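Local coordinates for putative mandelate racemase (Salmonella typhimurium, PDB 2O56), which binds magnesium and belongs to the mandelate racemase branch of the enolase superfamily, where it probably acts as a hydro-lyase (dehydratase) on an unidentified substrate, at residues A[28-33]-A[42-47]; A[60-65]-A[97-102]. All coordinates share one frame; numbering follows the deposited sequence. Where two conformers were deposited one is given.

Overall arrangement
Both contacts lie in the N-terminal capping domain of this enolase-superfamily fold, their centres about 9 Å apart and on the same side of the chain's centre. Contact 1 pairs two strands of the antiparallel sheet; contact 2 packs two of the helices that lie against it. The residues that touch are buried in both, yet the chemistry differs: backbone hydrogen bonds, a water and a cluster of buried valines in the hairpin, apolar side chains without a single hydrogen bond between the helices. Helix 93-114 joins them, with V44 CG1 resting on A97 O and I32 CD1 on I102 O. Each contact also reaches a second subunit.

Contact 1. Residues A[28-33]-A[42-47]; sequences VVVKIN and GEVGLA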
loop_
_atom_site.group_PDB
_atom_site.type_symbol
_atom_site.label_atom_id
_atom_site.label_comp_id
_atom_site.label_asym_id
_atom_site.label_seq_id
_atom_site.Cartn_x
_atom_site.Cartn_y
_atom_site.Cartn_z
ATOM N N VAL A 28 -41.181 1.960 -17.764
ATOM C CA VAL A 28 -41.057 3.073 -18.702
ATOM C C VAL A 28 -40.257 2.602 -19.909
ATOM O O VAL A 28 -39.194 2.004 -19.770
ATOM C CB VAL A 28 -40.373 4.280 -18.032
ATOM C CG1 VAL A 28 -39.884 5.282 -19.058
ATOM C CG2 VAL A 28 -41.330 4.944 -17.055
ATOM N N VAL A 29 -40.786 2.873 -21.097
ATOM C CA VAL A 29 -40.235 2.347 -22.324
ATOM C C VAL A 29 -39.790 3.476 -23.254
ATOM O O VAL A 29 -40.454 4.514 -23.364
ATOM C CB VAL A 29 -41.248 1.370 -22.998
ATOM C CG1 VAL A 29 -40.926 1.154 -24.454
ATOM C CG2 VAL A 29 -41.280 0.041 -22.231
ATOM N N VAL A 30 -38.641 3.291 -23.890
ATOM C CA VAL A 30 -38.165 4.236 -24.901
ATOM C C VAL A 30 -38.336 3.516 -26.227
ATOM O O VAL A 30 -37.883 2.386 -26.369
ATOM C CB VAL A 30 -36.675 4.556 -24.712
ATOM C CG1 VAL A 30 -36.194 5.500 -25.789
ATOM C CG2 VAL A 30 -36.424 5.165 -23.345
ATOM N N LYS A 31 -39.031 4.157 -27.163
ATOM C CA LYS A 31 -39.271 3.613 -28.486
ATOM C C LYS A 31 -38.665 4.590 -29.476
ATOM O O LYS A 31 -39.084 5.737 -29.559
ATOM C CB LYS A 31 -40.776 3.497 -28.750
ATOM C CG LYS A 31 -41.126 2.838 -30.085
ATOM C CD LYS A 31 -42.644 2.681 -30.209
ATOM C CE LYS A 31 -43.070 2.428 -31.643
ATOM N NZ LYS A 31 -43.163 3.687 -32.385
ATOM N N ILE A 32 -37.663 4.131 -30.207
ATOM C CA ILE A 32 -36.869 5.004 -31.024
ATOM C C ILE A 32 -37.295 4.724 -32.464
ATOM O O ILE A 32 -37.372 3.551 -32.884
ATOM C CB ILE A 32 -35.377 4.709 -30.847
ATOM C CG1 ILE A 32 -34.940 5.053 -29.421
ATOM C CG2 ILE A 32 -34.549 5.521 -31.830
ATOM C CD1 ILE A 32 -33.439 5.082 -29.235
ATOM N N ASN A 33 -37.594 5.784 -33.212
ATOM C CA ASN A 33 -38.210 5.619 -34.535
ATOM C C ASN A 33 -37.295 6.135 -35.613
ATOM O O ASN A 33 -36.642 7.161 -35.434
ATOM C CB ASN A 33 -39.577 6.331 -34.593
ATOM C CG ASN A 33 -40.519 5.859 -33.506
ATOM O OD1 ASN A 33 -40.815 4.673 -33.415
ATOM N ND2 ASN A 33 -40.971 6.780 -32.661
ATOM N N GLY A 42 -36.692 -0.128 -25.755
ATOM C CA GLY A 42 -35.838 -0.231 -24.575
ATOM C C GLY A 42 -36.641 0.053 -23.325
ATOM O O GLY A 42 -37.769 0.532 -23.392
ATOM N N GLU A 43 -36.064 -0.261 -22.175
ATOM C CA GLU A 43 -36.737 -0.043 -20.927
ATOM C C GLU A 43 -35.839 0.760 -19.969
ATOM O O GLU A 43 -34.628 0.553 -19.926
ATOM C CB GLU A 43 -37.131 -1.392 -20.328
ATOM C CG GLU A 43 -37.884 -1.260 -19.054
ATOM C CD GLU A 43 -38.594 -2.503 -18.672
ATOM O OE1 GLU A 43 -38.772 -3.360 -19.556
ATOM O OE2 GLU A 43 -38.964 -2.625 -17.481
ATOM N N VAL A 44 -36.440 1.702 -19.246
ATOM C CA VAL A 44 -35.731 2.520 -18.255
ATOM C C VAL A 44 -35.988 1.860 -16.908
ATOM O O VAL A 44 -37.127 1.848 -16.441
ATOM C CB VAL A 44 -36.293 3.963 -18.212
ATOM C CG1 VAL A 44 -35.647 4.786 -17.090
ATOM C CG2 VAL A 44 -36.135 4.655 -19.575
ATOM N N GLY A 45 -34.945 1.305 -16.293
ATOM C CA GLY A 45 -35.126 0.415 -15.137
ATOM C C GLY A 45 -35.249 1.113 -13.791
ATOM O O GLY A 45 -34.373 0.974 -12.925
ATOM N N LEU A 46 -36.343 1.858 -13.624
ATOM C CA LEU A 46 -36.647 2.566 -12.387
ATOM C C LEU A 46 -38.101 2.290 -11.965
ATOM O O LEU A 46 -38.772 3.161 -11.410
ATOM C CB LEU A 46 -36.427 4.085 -12.587
ATOM C CG LEU A 46 -34.995 4.587 -12.849
ATOM C CD1 LEU A 46 -34.984 6.069 -13.231
ATOM C CD2 LEU A 46 -34.105 4.352 -11.607
ATOM N N ALA A 47 -38.593 1.084 -12.235
ATOM C CA ALA A 47 -40.040 0.797 -12.093
ATOM C C ALA A 47 -40.530 0.802 -10.637
ATOM O O ALA A 47 -41.722 0.976 -10.370
ATOM C CB ALA A 47 -40.399 -0.514 -12.794
HETATM O O HOH W 1 -39.123 -0.135 -16.331
#
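V30 and G42 form a hydrogen-bonded pair in a beta hairpin, strands 28-34 and 39-44, in the antiparallel sheet of the enolase-type N-terminal domain. They are linked in both directions: G42 N gives to V30 O at 2.8 Å, and V30 N gives to G42 O at 2.9 Å. Further along, V44 N reaches V28 O at 2.8 Å in a single, nearly straight bond (174° at the hydrogen). Next to the V30-G42 pair, V29 and E43 make a non-hydrogen-bonded pair, where the CA hydrogens lean on carbonyl oxygens: V29 CA is 3.2 Å from G42 O, and E43 CA approaches V28 O.

The apolar contacts are made by V28, V30 and V44 on one face of the sheet. V44 CG2 touches both of the others from the corner of an L, 3.8 Å from V28 CG1 and equally far from V30 CG2. V28 and V44 run alongside each other in the same direction, whereas V30 meets V44 at a slant. V30 also packs on V9 of the adjoining strand.

V29 and E43 use the other face. Glutamate CG is anti to its own N (chi1 -178°) and the chain runs on extended, carrying the carboxylate past the strand towards 327-330, where OE2 accepts from G327 N and OE1 from S330 N. This ties the hairpin to the start of helix 328-340 in the barrel domain.

One water closes the V28 end of the pairing. It donates to E43 OE2 at 2.7 Å and to V44 O at 2.8 Å, and accepts a longer bond from V28 N at 3.3 Å.

Contact 2. Residues A[60-65]-A[97-102]; sequences KDLSAI and AAMSGI
L62 reaches across from segment 60-65 of helix 52-66 and lays its CD1 methyl against A98 and M99 of helix 93-114. Its first torsion sets CG anti to the carbonyl carbon (chi1 -70°). The second, with CD1 anti to CA (chi2 169°), then carries that methyl outward to the partner helix. There CD1 lies 3.8 Å from A98 CB and 3.7 Å from M99 N. The methyl therefore meets backbone as well as side chain, which the small A98 permits by presenting nothing longer than its CB. V50 of the second subunit also packs against L62.

I102 comes the other way. Its CB bond points toward segment 60-65, and the extended CG1 branch carries CD1 up to the base of the leucine, 3.5 Å from L62 CB. The two side chains thus overlap in opposite senses, the tip of I102 beside the root of L62 while the tip of L62 passes on to A98 and M99. The same I102 CD1 lies 4.0 Å from S63 OG. That hydroxyl is hydrogen-bonded to A59 O one turn back in its own helix, so its polar need is met locally and it can sit beside a methyl.

M99 has its CB bond pointing away from the other helix. In the conformer modelled here, CG is the side-chain atom that touches L62, and the chain also packs on W78 and M81.

The short helix axes pass 9.7 Å apart at -51°, and no hydrogen bond links the segments. Helix 74-83 fills one flank, where M81 touches L62 and I102. The sheet lies beyond S63, which rests on V9 and I11 of strand 6-13 and on V398 of strand 395-398.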
loop_
_atom_site.group_PDB
_atom_site.type_symbol
_atom_site.label_atom_id
_atom_site.label_comp_id
_atom_site.label_asym_id
_atom_site.label_seq_id
_atom_site.Cartn_x
_atom_site.Cartn_y
_atom_site.Cartn_z
ATOM N N LYS A 60 -36.424 11.837 -22.065
ATOM C CA LYS A 60 -36.852 12.979 -22.900
ATOM C C LYS A 60 -35.704 13.910 -23.239
ATOM O O LYS A 60 -35.492 14.243 -24.400
ATOM C CB LYS A 60 -37.974 13.759 -22.177
ATOM C CG LYS A 60 -38.716 14.773 -23.003
ATOM C CD LYS A 60 -39.563 15.672 -22.123
ATOM C CE LYS A 60 -38.989 17.067 -22.016
ATOM N NZ LYS A 60 -39.635 17.805 -20.897
ATOM N N ASP A 61 -34.959 14.349 -22.232
ATOM C CA ASP A 61 -33.829 15.270 -22.470
ATOM C C ASP A 61 -32.707 14.662 -23.315
ATOM O O ASP A 61 -32.156 15.336 -24.203
ATOM C CB ASP A 61 -33.259 15.797 -21.152
ATOM C CG ASP A 61 -34.146 16.848 -20.501
ATOM O OD1 ASP A 61 -35.097 17.369 -21.157
ATOM O OD2 ASP A 61 -33.886 17.146 -19.318
ATOM N N LEU A 62 -32.361 13.404 -23.025
ATOM C CA LEU A 62 -31.380 12.648 -23.830
ATOM C C LEU A 62 -31.845 12.434 -25.283
ATOM O O LEU A 62 -31.067 12.583 -26.227
ATOM C CB LEU A 62 -31.005 11.317 -23.142
ATOM C CG LEU A 62 -30.157 11.432 -21.863
ATOM C CD1 LEU A 62 -30.033 10.126 -21.077
ATOM C CD2 LEU A 62 -28.795 11.967 -22.187
ATOM N N SER A 63 -33.131 12.144 -25.463
ATOM C CA SER A 63 -33.695 11.955 -26.798
ATOM C C SER A 63 -33.483 13.146 -27.720
ATOM O O SER A 63 -33.172 12.957 -28.896
ATOM C CB SER A 63 -35.163 11.579 -26.711
ATOM O OG SER A 63 -35.291 10.327 -26.047
ATOM N N ALA A 64 -33.603 14.360 -27.176
ATOM C CA ALA A 64 -33.336 15.589 -27.926
ATOM C C ALA A 64 -31.990 15.598 -28.608
ATOM O O ALA A 64 -31.851 16.181 -29.676
ATOM C CB ALA A 64 -33.478 16.819 -27.036
ATOM N N ILE A 65 -30.991 14.959 -28.006
ATOM C CA ILE A 65 -29.630 15.065 -28.529
ATOM C C ILE A 65 -29.272 14.006 -29.567
ATOM O O ILE A 65 -28.254 14.134 -30.252
ATOM C CB ILE A 65 -28.532 15.218 -27.425
ATOM C CG1 ILE A 65 -28.238 13.898 -26.734
ATOM C CG2 ILE A 65 -28.936 16.277 -26.403
ATOM C CD1 ILE A 65 -26.867 13.865 -26.064
ATOM N N ALA A 97 -30.006 5.072 -16.066
ATOM C CA ALA A 97 -31.211 4.320 -16.458
ATOM C C ALA A 97 -31.875 4.876 -17.717
ATOM O O ALA A 97 -32.379 4.125 -18.563
ATOM C CB ALA A 97 -32.211 4.234 -15.296
ATOM N N ALA A 98 -31.848 6.189 -17.869
ATOM C CA ALA A 98 -32.313 6.795 -19.120
ATOM C C ALA A 98 -31.422 6.519 -20.322
ATOM O O ALA A 98 -31.936 6.243 -21.399
ATOM C CB ALA A 98 -32.553 8.282 -18.953
ATOM N N MET A 99 -30.099 6.587 -20.137
ATOM C CA MET A 99 -29.128 6.156 -21.146
ATOM C C MET A 99 -29.382 4.729 -21.576
ATOM O O MET A 99 -29.268 4.400 -22.748
ATOM C CB MET A 99 -27.701 6.220 -20.590
ATOM C CG MET A 99 -27.040 7.579 -20.649
ATOM S SD MET A 99 -25.464 7.504 -19.779
ATOM C CE MET A 99 -24.371 7.027 -21.122
ATOM N N SER A 100 -29.681 3.878 -20.591
ATOM C CA SER A 100 -29.838 2.448 -20.799
ATOM C C SER A 100 -31.045 2.149 -21.678
ATOM O O SER A 100 -30.942 1.356 -22.608
ATOM C CB SER A 100 -30.011 1.734 -19.448
ATOM O OG SER A 100 -28.929 2.028 -18.573
ATOM N N GLY A 101 -32.176 2.793 -21.380
ATOM C CA GLY A 101 -33.382 2.645 -22.175
ATOM C C GLY A 101 -33.132 2.943 -23.630
ATOM O O GLY A 101 -33.516 2.168 -24.499
ATOM N N ILE A 102 -32.475 4.071 -23.881
ATOM C CA ILE A 102 -32.106 4.505 -25.227
ATOM C C ILE A 102 -31.176 3.517 -25.899
ATOM O O ILE A 102 -31.396 3.135 -27.053
ATOM C CB ILE A 102 -31.480 5.897 -25.182
ATOM C CG1 ILE A 102 -32.589 6.927 -24.906
ATOM C CG2 ILE A 102 -30.764 6.243 -26.483
ATOM C CD1 ILE A 102 -32.092 8.296 -24.630
#